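Local coordinates for protein ricin B lectin (Clostridium thermocellum, PDB 3VSF) that is an exo-beta-1,3-galactanase, probably hydrolysing beta-1,3-galactan, and combines a family 43 glycoside hydrolase domain with a galactose-binding beta-trefoil module, at residues R167-T172 against K219-L224; S201-N206 against H210-T215; I353-P358 against K411-K416; G432-Y437 against K466-R471. One frame throughout, in Å; residues are numbered along the deposited sequence.

Contact 1. Residues R167-T172 against K219-L224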
loop_
_atom_site.group_PDB
_atom_site.type_symbol
_atom_site.label_atom_id
_atom_site.label_comp_id
_atom_site.label_asym_id
_atom_site.label_seq_id
_atom_site.Cartn_x
_atom_site.Cartn_y
_atom_site.Cartn_z
ATOM N N ARG A 167 5.164 -23.865 17.239
ATOM C CA ARG A 167 5.673 -22.593 17.730
ATOM C C ARG A 167 7.192 -22.609 17.619
ATOM O O ARG A 167 7.853 -23.453 18.223
ATOM C CB ARG A 167 5.241 -22.368 19.180
ATOM C CG ARG A 167 3.734 -22.281 19.361
ATOM C CD ARG A 167 3.327 -22.534 20.803
ATOM N NE ARG A 167 3.699 -21.441 21.696
ATOM C CZ ARG A 167 2.862 -20.492 22.105
ATOM N NH1 ARG A 167 1.599 -20.499 21.698
ATOM N NH2 ARG A 167 3.286 -19.540 22.922
ATOM N N PRO A 168 7.750 -21.679 16.833
ATOM C CA PRO A 168 9.191 -21.624 16.569
ATOM C C PRO A 168 10.020 -21.836 17.830
ATOM O O PRO A 168 9.643 -21.363 18.902
ATOM C CB PRO A 168 9.387 -20.201 16.047
ATOM C CG PRO A 168 8.099 -19.887 15.372
ATOM C CD PRO A 168 7.029 -20.570 16.182
ATOM N N MET A 169 11.135 -22.547 17.695
ATOM C CA MET A 169 12.041 -22.790 18.812
ATOM C C MET A 169 11.346 -23.558 19.935
ATOM O O MET A 169 11.491 -23.220 21.109
ATOM C CB MET A 169 12.595 -21.468 19.351
ATOM C CG MET A 169 12.807 -20.391 18.292
ATOM S SD MET A 169 14.179 -20.713 17.169
ATOM C CE MET A 169 15.574 -20.491 18.271
ATOM N N GLN A 170 10.590 -24.590 19.573
ATOM C CA GLN A 170 9.879 -25.401 20.558
ATOM C C GLN A 170 10.831 -26.282 21.359
ATOM O O GLN A 170 10.650 -26.477 22.562
ATOM C CB GLN A 170 8.817 -26.269 19.878
ATOM C CG GLN A 170 7.392 -25.783 20.080
ATOM C CD GLN A 170 6.369 -26.684 19.414
ATOM O OE1 GLN A 170 6.723 -27.638 18.721
ATOM N NE2 GLN A 170 5.092 -26.384 19.622
ATOM N N ASP A 171 11.845 -26.811 20.683
ATOM C CA ASP A 171 12.797 -27.722 21.308
ATOM C C ASP A 171 13.765 -27.007 22.250
ATOM O O ASP A 171 14.294 -27.616 23.179
ATOM C CB ASP A 171 13.572 -28.498 20.239
ATOM C CG ASP A 171 14.321 -27.589 19.285
ATOM O OD1 ASP A 171 13.947 -26.404 19.176
ATOM O OD2 ASP A 171 15.281 -28.061 18.642
ATOM N N THR A 172 13.991 -25.719 22.012
ATOM C CA THR A 172 14.884 -24.938 22.861
ATOM C C THR A 172 14.378 -24.913 24.300
ATOM O O THR A 172 15.126 -24.605 25.226
ATOM C CB THR A 172 15.039 -23.490 22.355
ATOM O OG1 THR A 172 13.780 -22.813 22.441
ATOM C CG2 THR A 172 15.524 -23.476 20.914
ATOM N N LYS A 219 11.793 -24.982 4.670
ATOM C CA LYS A 219 10.701 -25.667 5.356
ATOM C C LYS A 219 10.862 -25.691 6.874
ATOM O O LYS A 219 9.936 -26.061 7.594
ATOM C CB LYS A 219 10.542 -27.092 4.815
ATOM C CG LYS A 219 9.956 -27.156 3.413
ATOM C CD LYS A 219 10.071 -28.551 2.818
ATOM C CE LYS A 219 11.523 -28.920 2.559
ATOM N NZ LYS A 219 11.657 -30.246 1.894
ATOM N N ASN A 220 12.035 -25.290 7.356
ATOM C CA ASN A 220 12.308 -25.293 8.789
ATOM C C ASN A 220 12.994 -24.014 9.258
ATOM O O ASN A 220 13.476 -23.224 8.446
ATOM C CB ASN A 220 13.155 -26.510 9.168
ATOM C CG ASN A 220 12.484 -27.823 8.808
ATOM O OD1 ASN A 220 11.262 -27.952 8.887
ATOM N ND2 ASN A 220 13.283 -28.805 8.408
ATOM N N ILE A 221 13.035 -23.816 10.572
ATOM C CA ILE A 221 13.670 -22.638 11.152
ATOM C C ILE A 221 15.076 -22.953 11.655
ATOM O O ILE A 221 15.259 -23.808 12.520
ATOM C CB ILE A 221 12.829 -22.050 12.302
ATOM C CG1 ILE A 221 11.504 -21.505 11.765
ATOM C CG2 ILE A 221 13.600 -20.956 13.024
ATOM C CD1 ILE A 221 10.634 -20.862 12.818
ATOM N N ALA A 222 16.065 -22.253 11.108
ATOM C CA ALA A 222 17.461 -22.487 11.457
ATOM C C ALA A 222 17.886 -21.727 12.711
ATOM O O ALA A 222 18.601 -22.264 13.557
ATOM C CB ALA A 222 18.369 -22.131 10.286
ATOM N N SER A 223 17.451 -20.477 12.827
ATOM C CA SER A 223 17.824 -19.651 13.972
ATOM C C SER A 223 16.927 -18.426 14.119
ATOM O O SER A 223 16.119 -18.124 13.242
ATOM C CB SER A 223 19.285 -19.208 13.858
ATOM O OG SER A 223 19.479 -18.380 12.724
ATOM N N LEU A 224 17.080 -17.729 15.239
ATOM C CA LEU A 224 16.365 -16.482 15.477
ATOM C C LEU A 224 17.257 -15.318 15.064
ATOM O O LEU A 224 18.126 -14.889 15.824
ATOM C CB LEU A 224 15.972 -16.365 16.952
ATOM C CG LEU A 224 15.057 -15.212 17.377
ATOM C CD1 LEU A 224 15.838 -13.928 17.623
ATOM C CD2 LEU A 224 13.946 -14.993 16.358
#
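P168 and I221 meet obliquely: the delta methyl of the isoleucine rests against one side of the proline ring. I221 CD1 lies 3.5 Å from P168 CB and 3.7 Å from P168 CG, so the contact is with two neighbouring ring carbons. The isoleucine reaches this far because CD1 extends straight on from the chain (chi2 -178°), while its other branch, CG2, serves a different partner. M169 crosses I221 at about a right angle, with M169 SD 4.2 Å from I221 CG2. The methionine chain bends twice, at chi2 (-71°) and chi3 (-70°), and this curl carries its end on to a second strand residue, where M169 CE comes 4.3 Å from L224 CB. No hydrogen bond links the two segments; the contact is apolar throughout. The loop has its own polar brace, a bond of 2.7 Å from T172 OG1 to M169 O, with the hydroxyl standing above the carbonyl plane. I221 and L224 both direct CB toward the loop although three residues apart, which a regular strand would not allow. The reason is a classic beta bulge, in which A222 and S223 both face E213 on the neighbouring strand. Y212 touches P168, I221 and L224 and so packs with both segments, and F166 and W134 add further contacts to I221. The arrangement joins the loop leaving the outermost strand of one four-stranded sheet to the bulged outermost strand of the next, blade-to-blade packing in the five-bladed beta-propeller of family 43 glycoside hydrolases.

Contact 2. Residues S201-N206 against H210-T215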
loop_
_atom_site.group_PDB
_atom_site.type_symbol
_atom_site.label_atom_id
_atom_site.label_comp_id
_atom_site.label_asym_id
_atom_site.label_seq_id
_atom_site.Cartn_x
_atom_site.Cartn_y
_atom_site.Cartn_z
ATOM N N SER A 201 7.255 -13.104 12.129
ATOM C CA SER A 201 5.948 -13.184 12.771
ATOM C C SER A 201 5.944 -12.466 14.115
ATOM O O SER A 201 6.995 -12.235 14.711
ATOM C CB SER A 201 5.524 -14.644 12.952
ATOM O OG SER A 201 6.413 -15.333 13.817
ATOM N N ALA A 202 4.751 -12.116 14.587
ATOM C CA ALA A 202 4.600 -11.422 15.861
ATOM C C ALA A 202 4.637 -12.397 17.034
ATOM O O ALA A 202 3.810 -13.306 17.126
ATOM C CB ALA A 202 3.310 -10.618 15.876
ATOM N N ALA A 203 5.598 -12.198 17.931
ATOM C CA ALA A 203 5.742 -13.049 19.104
ATOM C C ALA A 203 5.516 -12.261 20.391
ATOM O O ALA A 203 5.310 -11.048 20.358
ATOM C CB ALA A 203 7.116 -13.702 19.117
ATOM N N ASN A 204 5.554 -12.961 21.520
ATOM C CA ASN A 204 5.389 -12.331 22.826
ATOM C C ASN A 204 4.094 -11.526 22.919
ATOM O O ASN A 204 4.108 -10.355 23.295
ATOM C CB ASN A 204 6.595 -11.440 23.142
ATOM C CG ASN A 204 6.678 -11.068 24.610
ATOM O OD1 ASN A 204 5.674 -11.067 25.322
ATOM N ND2 ASN A 204 7.882 -10.746 25.070
ATOM N N GLU A 205 2.980 -12.164 22.574
ATOM C CA GLU A 205 1.674 -11.508 22.594
ATOM C C GLU A 205 1.594 -10.349 21.604
ATOM O O GLU A 205 1.121 -9.263 21.943
ATOM C CB GLU A 205 1.331 -11.020 24.004
ATOM C CG GLU A 205 0.764 -12.097 24.911
ATOM C CD GLU A 205 -0.560 -12.637 24.409
ATOM O OE1 GLU A 205 -0.623 -13.839 24.074
ATOM O OE2 GLU A 205 -1.538 -11.861 24.350
ATOM N N ASN A 206 2.057 -10.589 20.381
ATOM C CA ASN A 206 2.031 -9.578 19.326
ATOM C C ASN A 206 2.752 -8.286 19.709
ATOM O O ASN A 206 2.613 -7.267 19.034
ATOM C CB ASN A 206 0.590 -9.272 18.908
ATOM C CG ASN A 206 -0.151 -10.502 18.418
ATOM O OD1 ASN A 206 0.462 -11.484 17.995
ATOM N ND2 ASN A 206 -1.476 -10.453 18.468
ATOM N N HIS A 210 9.493 -11.206 15.593
ATOM C CA HIS A 210 10.598 -12.151 15.499
ATOM C C HIS A 210 10.945 -12.460 14.047
ATOM O O HIS A 210 10.087 -12.875 13.267
ATOM C CB HIS A 210 10.271 -13.442 16.254
ATOM C CG HIS A 210 10.464 -13.342 17.736
ATOM N ND1 HIS A 210 10.241 -14.403 18.588
ATOM C CD2 HIS A 210 10.864 -12.311 18.516
ATOM C CE1 HIS A 210 10.492 -14.028 19.829
ATOM N NE2 HIS A 210 10.872 -12.762 19.814
ATOM N N LEU A 211 12.207 -12.246 13.692
ATOM C CA LEU A 211 12.696 -12.581 12.362
ATOM C C LEU A 211 13.481 -13.885 12.419
ATOM O O LEU A 211 14.593 -13.926 12.943
ATOM C CB LEU A 211 13.580 -11.461 11.814
ATOM C CG LEU A 211 14.158 -11.682 10.413
ATOM C CD1 LEU A 211 13.042 -11.831 9.390
ATOM C CD2 LEU A 211 15.091 -10.545 10.030
ATOM N N TYR A 212 12.895 -14.950 11.883
ATOM C CA TYR A 212 13.531 -16.262 11.896
ATOM C C TYR A 212 14.245 -16.546 10.582
ATOM O O TYR A 212 13.692 -16.327 9.505
ATOM C CB TYR A 212 12.497 -17.359 12.163
ATOM C CG TYR A 212 11.691 -17.164 13.426
ATOM C CD1 TYR A 212 12.191 -17.555 14.660
ATOM C CD2 TYR A 212 10.425 -16.596 13.381
ATOM C CE1 TYR A 212 11.455 -17.380 15.817
ATOM C CE2 TYR A 212 9.681 -16.419 14.532
ATOM C CZ TYR A 212 10.201 -16.812 15.747
ATOM O OH TYR A 212 9.462 -16.635 16.893
ATOM N N GLU A 213 15.476 -17.034 10.676
ATOM C CA GLU A 213 16.216 -17.471 9.500
ATOM C C GLU A 213 15.901 -18.934 9.221
ATOM O O GLU A 213 16.009 -19.779 10.107
ATOM C CB GLU A 213 17.720 -17.287 9.704
ATOM C CG GLU A 213 18.565 -17.767 8.535
ATOM C CD GLU A 213 20.052 -17.591 8.775
ATOM O OE1 GLU A 213 20.423 -16.989 9.805
ATOM O OE2 GLU A 213 20.850 -18.055 7.933
ATOM N N LEU A 214 15.506 -19.229 7.988
ATOM C CA LEU A 214 15.118 -20.583 7.617
ATOM C C LEU A 214 16.314 -21.417 7.168
ATOM O O LEU A 214 17.329 -20.881 6.727
ATOM C CB LEU A 214 14.069 -20.549 6.505
ATOM C CG LEU A 214 12.800 -19.750 6.800
ATOM C CD1 LEU A 214 11.868 -19.768 5.598
ATOM C CD2 LEU A 214 12.103 -20.293 8.036
ATOM N N THR A 215 16.183 -22.733 7.291
ATOM C CA THR A 215 17.180 -23.655 6.766
ATOM C C THR A 215 17.159 -23.590 5.240
ATOM O O THR A 215 16.209 -23.072 4.656
ATOM C CB THR A 215 16.912 -25.098 7.235
ATOM O OG1 THR A 215 15.546 -25.443 6.973
ATOM C CG2 THR A 215 17.180 -25.233 8.724
#
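S201 O accepts the shorter of the two backbone bonds here, from H210 N at 2.8 Å. The return bond runs from S201 N to H210 O over 3.1 Å. Together they define an antiparallel hydrogen-bonded pair, with S201 CA 5.5 Å from H210 CA. Beyond this pair the side chains pack together. A203 CB sits over one face of the H210 imidazole, 3.5 Å from the ring centroid and 22° off its normal, a CH-pi contact displaced toward the rim on the ND1 side. A further bond probably helps to fix the ring's rotation: H210 ND1 donates to Y212 OH at 2.9 Å, with the hydroxyl oxygen in the imidazole plane. H210 and Y212 are two apart on one strand, so their side chains fall on the same side of it and the imidazole can reach the tyrosine hydroxyl. At the edge of the tyrosine ring, in its plane, S201 OG approaches Y212 CE2 to 3.5 Å; this hydroxyl is hydrogen-bonded to S184 OG. Y182 meets H210 edge-to-face. The pairing belongs to the hairpin of strands 197-203 and 208-214, the two middle strands of a four-stranded propeller blade, flanked by strand 187-191 beyond the first and strand 221-228 beyond the second.

Contact 3. Residues I353-P358 against K411-K416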
loop_
_atom_site.group_PDB
_atom_site.type_symbol
_atom_site.label_atom_id
_atom_site.label_comp_id
_atom_site.label_asym_id
_atom_site.label_seq_id
_atom_site.Cartn_x
_atom_site.Cartn_y
_atom_site.Cartn_z
ATOM N N ILE A 353 3.716 1.306 -12.302
ATOM C CA ILE A 353 2.489 1.397 -11.522
ATOM C C ILE A 353 2.206 2.852 -11.162
ATOM O O ILE A 353 2.922 3.452 -10.360
ATOM C CB ILE A 353 2.570 0.560 -10.232
ATOM C CG1 ILE A 353 3.051 -0.860 -10.542
ATOM C CG2 ILE A 353 1.220 0.531 -9.530
ATOM C CD1 ILE A 353 3.216 -1.732 -9.315
ATOM N N SER A 354 1.161 3.417 -11.758
ATOM C CA SER A 354 0.831 4.819 -11.534
ATOM C C SER A 354 -0.668 5.043 -11.369
ATOM O O SER A 354 -1.452 4.093 -11.337
ATOM C CB SER A 354 1.362 5.683 -12.680
ATOM O OG SER A 354 0.737 5.344 -13.906
ATOM N N GLU A 355 -1.055 6.310 -11.267
ATOM C CA GLU A 355 -2.453 6.679 -11.094
ATOM C C GLU A 355 -3.197 6.643 -12.424
ATOM O O GLU A 355 -2.623 6.933 -13.474
ATOM C CB GLU A 355 -2.558 8.078 -10.480
ATOM C CG GLU A 355 -3.984 8.549 -10.236
ATOM C CD GLU A 355 -4.045 9.966 -9.702
ATOM O OE1 GLU A 355 -5.116 10.367 -9.198
ATOM O OE2 GLU A 355 -3.025 10.683 -9.788
ATOM N N TYR A 356 -4.474 6.280 -12.375
ATOM C CA TYR A 356 -5.315 6.311 -13.563
ATOM C C TYR A 356 -6.180 7.564 -13.576
ATOM O O TYR A 356 -7.048 7.739 -12.721
ATOM C CB TYR A 356 -6.199 5.065 -13.643
ATOM C CG TYR A 356 -7.274 5.159 -14.704
ATOM C CD1 TYR A 356 -6.955 5.079 -16.054
ATOM C CD2 TYR A 356 -8.608 5.330 -14.355
ATOM C CE1 TYR A 356 -7.934 5.167 -17.027
ATOM C CE2 TYR A 356 -9.594 5.420 -15.322
ATOM C CZ TYR A 356 -9.251 5.337 -16.656
ATOM O OH TYR A 356 -10.228 5.425 -17.621
ATOM N N ILE A 357 -5.933 8.435 -14.548
ATOM C CA ILE A 357 -6.707 9.661 -14.687
ATOM C C ILE A 357 -7.841 9.467 -15.687
ATOM O O ILE A 357 -7.599 9.335 -16.888
ATOM C CB ILE A 357 -5.831 10.847 -15.141
ATOM C CG1 ILE A 357 -4.710 11.116 -14.134
ATOM C CG2 ILE A 357 -6.681 12.092 -15.329
ATOM C CD1 ILE A 357 -3.509 10.204 -14.283
ATOM N N PRO A 358 -9.086 9.442 -15.191
ATOM C CA PRO A 358 -10.278 9.290 -16.031
ATOM C C PRO A 358 -10.342 10.343 -17.135
ATOM O O PRO A 358 -10.646 10.009 -18.281
ATOM C CB PRO A 358 -11.427 9.498 -15.042
ATOM C CG PRO A 358 -10.865 9.074 -13.731
ATOM C CD PRO A 358 -9.425 9.498 -13.757
ATOM N N LYS A 411 -9.711 16.947 -7.633
ATOM C CA LYS A 411 -8.276 16.895 -7.380
ATOM C C LYS A 411 -7.512 17.615 -8.481
ATOM O O LYS A 411 -7.659 17.294 -9.660
ATOM C CB LYS A 411 -7.796 15.446 -7.293
ATOM C CG LYS A 411 -7.690 14.893 -5.883
ATOM C CD LYS A 411 -7.155 13.469 -5.903
ATOM C CE LYS A 411 -5.831 13.389 -6.650
ATOM N NZ LYS A 411 -5.340 11.988 -6.777
ATOM N N ILE A 412 -6.696 18.588 -8.096
ATOM C CA ILE A 412 -5.840 19.279 -9.049
ATOM C C ILE A 412 -4.462 18.630 -9.052
ATOM O O ILE A 412 -3.659 18.854 -8.147
ATOM C CB ILE A 412 -5.712 20.775 -8.716
ATOM C CG1 ILE A 412 -7.097 21.415 -8.604
ATOM C CG2 ILE A 412 -4.877 21.487 -9.771
ATOM C CD1 ILE A 412 -7.065 22.898 -8.306
ATOM N N VAL A 413 -4.195 17.821 -10.072
ATOM C CA VAL A 413 -2.962 17.044 -10.132
ATOM C C VAL A 413 -1.988 17.597 -11.165
ATOM O O VAL A 413 -2.366 17.877 -12.300
ATOM C CB VAL A 413 -3.248 15.565 -10.462
ATOM C CG1 VAL A 413 -1.977 14.736 -10.339
ATOM C CG2 VAL A 413 -4.334 15.018 -9.551
ATOM N N ASN A 414 -0.730 17.751 -10.764
ATOM C CA ASN A 414 0.312 18.213 -11.672
ATOM C C ASN A 414 0.617 17.144 -12.712
ATOM O O ASN A 414 0.505 15.951 -12.434
ATOM C CB ASN A 414 1.577 18.576 -10.888
ATOM C CG ASN A 414 2.557 19.394 -11.707
ATOM O OD1 ASN A 414 3.509 18.860 -12.277
ATOM N ND2 ASN A 414 2.331 20.702 -11.765
ATOM N N VAL A 415 0.992 17.567 -13.914
ATOM C CA VAL A 415 1.282 16.624 -14.988
ATOM C C VAL A 415 2.714 16.103 -14.915
ATOM O O VAL A 415 2.942 14.893 -14.943
ATOM C CB VAL A 415 1.022 17.238 -16.375
ATOM C CG1 VAL A 415 1.545 16.321 -17.469
ATOM C CG2 VAL A 415 -0.463 17.509 -16.563
ATOM N N LYS A 416 3.674 17.018 -14.819
ATOM C CA LYS A 416 5.080 16.639 -14.731
ATOM C C LYS A 416 5.325 15.725 -13.534
ATOM O O LYS A 416 6.165 14.826 -13.585
ATOM C CB LYS A 416 5.970 17.880 -14.646
ATOM C CG LYS A 416 7.455 17.567 -14.643
ATOM C CD LYS A 416 8.292 18.834 -14.614
ATOM C CE LYS A 416 9.776 18.503 -14.577
ATOM N NZ LYS A 416 10.622 19.726 -14.602
#
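E355 and K411 form a salt bridge, with K411 NZ donating to E355 OE1 at 2.9 Å. It spans two folds: strand 352-355 belongs to a small antiparallel sheet packed against the propeller, as I353 touching S302 and L304 attests, whereas strand 409-414 is part of the ricin-type beta-trefoil. The ammonium comes to the syn side of OE1 but stands 33° out of the carboxylate plane. It engages one oxygen rather than both, since E355 OE2 is 4.0 Å from K411 NZ. The two side chains approach each other from opposing directions. E355 is fully extended, CG anti to the backbone N (chi1 -179°), while K411 bends at chi3 (55°) before its last carbon. S439 OG is a second hydrogen-bond partner of K411 NZ, so the ammonium is bonded both to the strand 352-355 side, through E355, and within the trefoil, through S439; the nearby negative charge would probably favour the protonated lysine. The K411 side chain is also about 8 Å from that of N440, a residue that binds beta-D-galactose. Outward from the bridge the packing is sparse and comes from V413, two residues along the same strand, whose CG1 methyl lies 4.2 Å from E355 OE2.

Contact 4. Residues G432-Y437 against K466-R471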
loop_
_atom_site.group_PDB
_atom_site.type_symbol
_atom_site.label_atom_id
_atom_site.label_comp_id
_atom_site.label_asym_id
_atom_site.label_seq_id
_atom_site.Cartn_x
_atom_site.Cartn_y
_atom_site.Cartn_z
ATOM N N GLY A 432 -1.694 30.422 4.539
ATOM C CA GLY A 432 -1.285 29.030 4.509
ATOM C C GLY A 432 -0.752 28.633 3.145
ATOM O O GLY A 432 -1.487 28.623 2.158
ATOM N N VAL A 433 0.534 28.302 3.096
ATOM C CA VAL A 433 1.203 27.975 1.841
ATOM C C VAL A 433 0.620 26.744 1.152
ATOM O O VAL A 433 0.243 25.773 1.806
ATOM C CB VAL A 433 2.717 27.772 2.061
ATOM C CG1 VAL A 433 3.230 26.595 1.243
ATOM C CG2 VAL A 433 3.479 29.046 1.730
ATOM N N LEU A 434 0.545 26.799 -0.175
ATOM C CA LEU A 434 0.124 25.654 -0.976
ATOM C C LEU A 434 1.332 24.941 -1.571
ATOM O O LEU A 434 2.289 25.581 -2.006
ATOM C CB LEU A 434 -0.828 26.092 -2.091
ATOM C CG LEU A 434 -2.328 25.976 -1.810
ATOM C CD1 LEU A 434 -2.691 26.646 -0.495
ATOM C CD2 LEU A 434 -3.136 26.562 -2.959
ATOM N N ILE A 435 1.283 23.615 -1.587
ATOM C CA ILE A 435 2.370 22.810 -2.128
ATOM C C ILE A 435 1.819 21.688 -2.993
ATOM O O ILE A 435 0.607 21.493 -3.074
ATOM C CB ILE A 435 3.214 22.177 -1.004
ATOM C CG1 ILE A 435 2.356 21.224 -0.168
ATOM C CG2 ILE A 435 3.832 23.250 -0.124
ATOM C CD1 ILE A 435 3.101 20.568 0.974
ATOM N N GLN A 436 2.713 20.958 -3.650
ATOM C CA GLN A 436 2.330 19.722 -4.319
ATOM C C GLN A 436 2.739 18.557 -3.427
ATOM O O GLN A 436 3.887 18.472 -2.993
ATOM C CB GLN A 436 2.985 19.608 -5.697
ATOM C CG GLN A 436 4.499 19.467 -5.672
ATOM C CD GLN A 436 5.071 19.113 -7.031
ATOM O OE1 GLN A 436 4.339 19.006 -8.015
ATOM N NE2 GLN A 436 6.383 18.927 -7.090
ATOM N N TYR A 437 1.796 17.669 -3.138
ATOM C CA TYR A 437 2.057 16.577 -2.212
ATOM C C TYR A 437 1.462 15.269 -2.716
ATOM O O TYR A 437 0.579 15.266 -3.573
ATOM C CB TYR A 437 1.496 16.913 -0.828
ATOM C CG TYR A 437 2.125 16.135 0.304
ATOM C CD1 TYR A 437 3.404 16.438 0.753
ATOM C CD2 TYR A 437 1.437 15.106 0.935
ATOM C CE1 TYR A 437 3.983 15.733 1.792
ATOM C CE2 TYR A 437 2.009 14.395 1.974
ATOM C CZ TYR A 437 3.281 14.713 2.399
ATOM O OH TYR A 437 3.856 14.010 3.434
ATOM N N LYS A 466 -11.206 28.418 2.198
ATOM C CA LYS A 466 -10.403 29.538 1.724
ATOM C C LYS A 466 -9.933 29.299 0.293
ATOM O O LYS A 466 -9.761 28.156 -0.131
ATOM C CB LYS A 466 -9.217 29.788 2.657
ATOM C CG LYS A 466 -9.621 30.057 4.096
ATOM C CD LYS A 466 -8.429 30.464 4.947
ATOM C CE LYS A 466 -8.821 30.595 6.411
ATOM N NZ LYS A 466 -9.989 31.498 6.604
ATOM N N LEU A 467 -9.725 30.382 -0.447
ATOM C CA LEU A 467 -9.445 30.292 -1.876
ATOM C C LEU A 467 -7.956 30.196 -2.185
ATOM O O LEU A 467 -7.115 30.595 -1.380
ATOM C CB LEU A 467 -10.031 31.506 -2.603
ATOM C CG LEU A 467 -11.440 31.937 -2.195
ATOM C CD1 LEU A 467 -11.894 33.126 -3.030
ATOM C CD2 LEU A 467 -12.416 30.782 -2.327
ATOM N N ILE A 468 -7.641 29.661 -3.361
ATOM C CA ILE A 468 -6.281 29.696 -3.878
ATOM C C ILE A 468 -5.924 31.148 -4.151
ATOM O O ILE A 468 -6.625 31.838 -4.892
ATOM C CB ILE A 468 -6.151 28.882 -5.176
ATOM C CG1 ILE A 468 -6.510 27.417 -4.924
ATOM C CG2 ILE A 468 -4.744 29.003 -5.744
ATOM C CD1 ILE A 468 -6.352 26.532 -6.140
ATOM N N ASP A 469 -4.835 31.612 -3.549
ATOM C CA ASP A 469 -4.517 33.034 -3.548
ATOM C C ASP A 469 -3.048 33.288 -3.874
ATOM O O ASP A 469 -2.166 32.579 -3.393
ATOM C CB ASP A 469 -4.857 33.624 -2.174
ATOM C CG ASP A 469 -4.815 35.138 -2.154
ATOM O OD1 ASP A 469 -4.010 35.730 -2.901
ATOM O OD2 ASP A 469 -5.588 35.742 -1.380
ATOM N N VAL A 470 -2.792 34.301 -4.697
ATOM C CA VAL A 470 -1.430 34.750 -4.954
ATOM C C VAL A 470 -1.013 35.725 -3.858
ATOM O O VAL A 470 -1.590 36.805 -3.726
ATOM C CB VAL A 470 -1.305 35.442 -6.323
ATOM C CG1 VAL A 470 0.142 35.826 -6.592
ATOM C CG2 VAL A 470 -1.833 34.539 -7.426
ATOM N N ARG A 471 -0.011 35.339 -3.073
ATOM C CA ARG A 471 0.405 36.121 -1.912
ATOM C C ARG A 471 0.740 37.571 -2.253
ATOM O O ARG A 471 1.509 37.842 -3.175
ATOM C CB ARG A 471 1.605 35.470 -1.222
ATOM C CG ARG A 471 2.088 36.238 -0.001
ATOM C CD ARG A 471 3.456 35.766 0.458
ATOM N NE ARG A 471 3.472 34.341 0.772
ATOM C CZ ARG A 471 3.018 33.822 1.908
ATOM N NH1 ARG A 471 2.499 34.613 2.838
ATOM N NH2 ARG A 471 3.075 32.514 2.112
#
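L434 and I468 supply the apolar part of this contact, their side chains crossing at about a right angle. A single methyl of the leucine addresses both branches of the isoleucine: L434 CD2 is 4.0 Å from I468 CG1 and equally 4.0 Å from I468 CG2. It therefore sits at the fork of the beta-branched side chain rather than at its CD1 tip. L434 directs CB toward the other segment, and both residues are buried. I468 also touches I481 and L421, and L434 touches V423, which extends the apolar cluster to neighbouring strands.

The second kind of contact sets a methyl against a charged group. V433 CG2 lies 3.5 Å from R471 NH2, at the edge of the guanidinium and in its plane, so the methyl does not stack on the flat face. R471 starts with CG anti to the backbone N (chi1 -180°) and bends at chi3 (-58°), which turns the guanidinium back toward the valine.

Backbone bonding is absent between the segments, as their spacing requires: L434 CA and I468 CA are 8.1 Å apart, and V433 CA and R471 CA 9.0 Å. Strand 479-484 pairs with both strands, and L434 bonds through its backbone to I481 as well as to I387.

D422 and D425, which bind beta-D-galactose, have side chains about 7 Å from that of L434 and about 8 Å from that of V433, respectively. The contact joins two of the three hairpins, 420-423/432-437 and 467-470/479-484, of the hairpin triplet that caps the barrel of a beta-trefoil, here the ricin-type lectin module.

Overall arrangement
Contacts 1 and 2 meet on one propeller blade: contact 2 lies within it, and contact 1 ties its outer strand to a loop from the blade before. Contacts 3 and 4 lie on the other side of the chain's centre. Contact 2 is buried and combines backbone pairing with ring chemistry. Contact 1, partly buried and apolar, closes a longer loop round it, and the two join where E213 O accepts a probable hydrogen bond from A222 N (2.7 Å). Contact 3 is buried although charged, a bridge between sheets of different folds. Contact 4, like contact 1 partly buried, is side-chain packing within the trefoil and reaches contact 3 through I412 CD1 and I468 CD1, 4.3 Å apart.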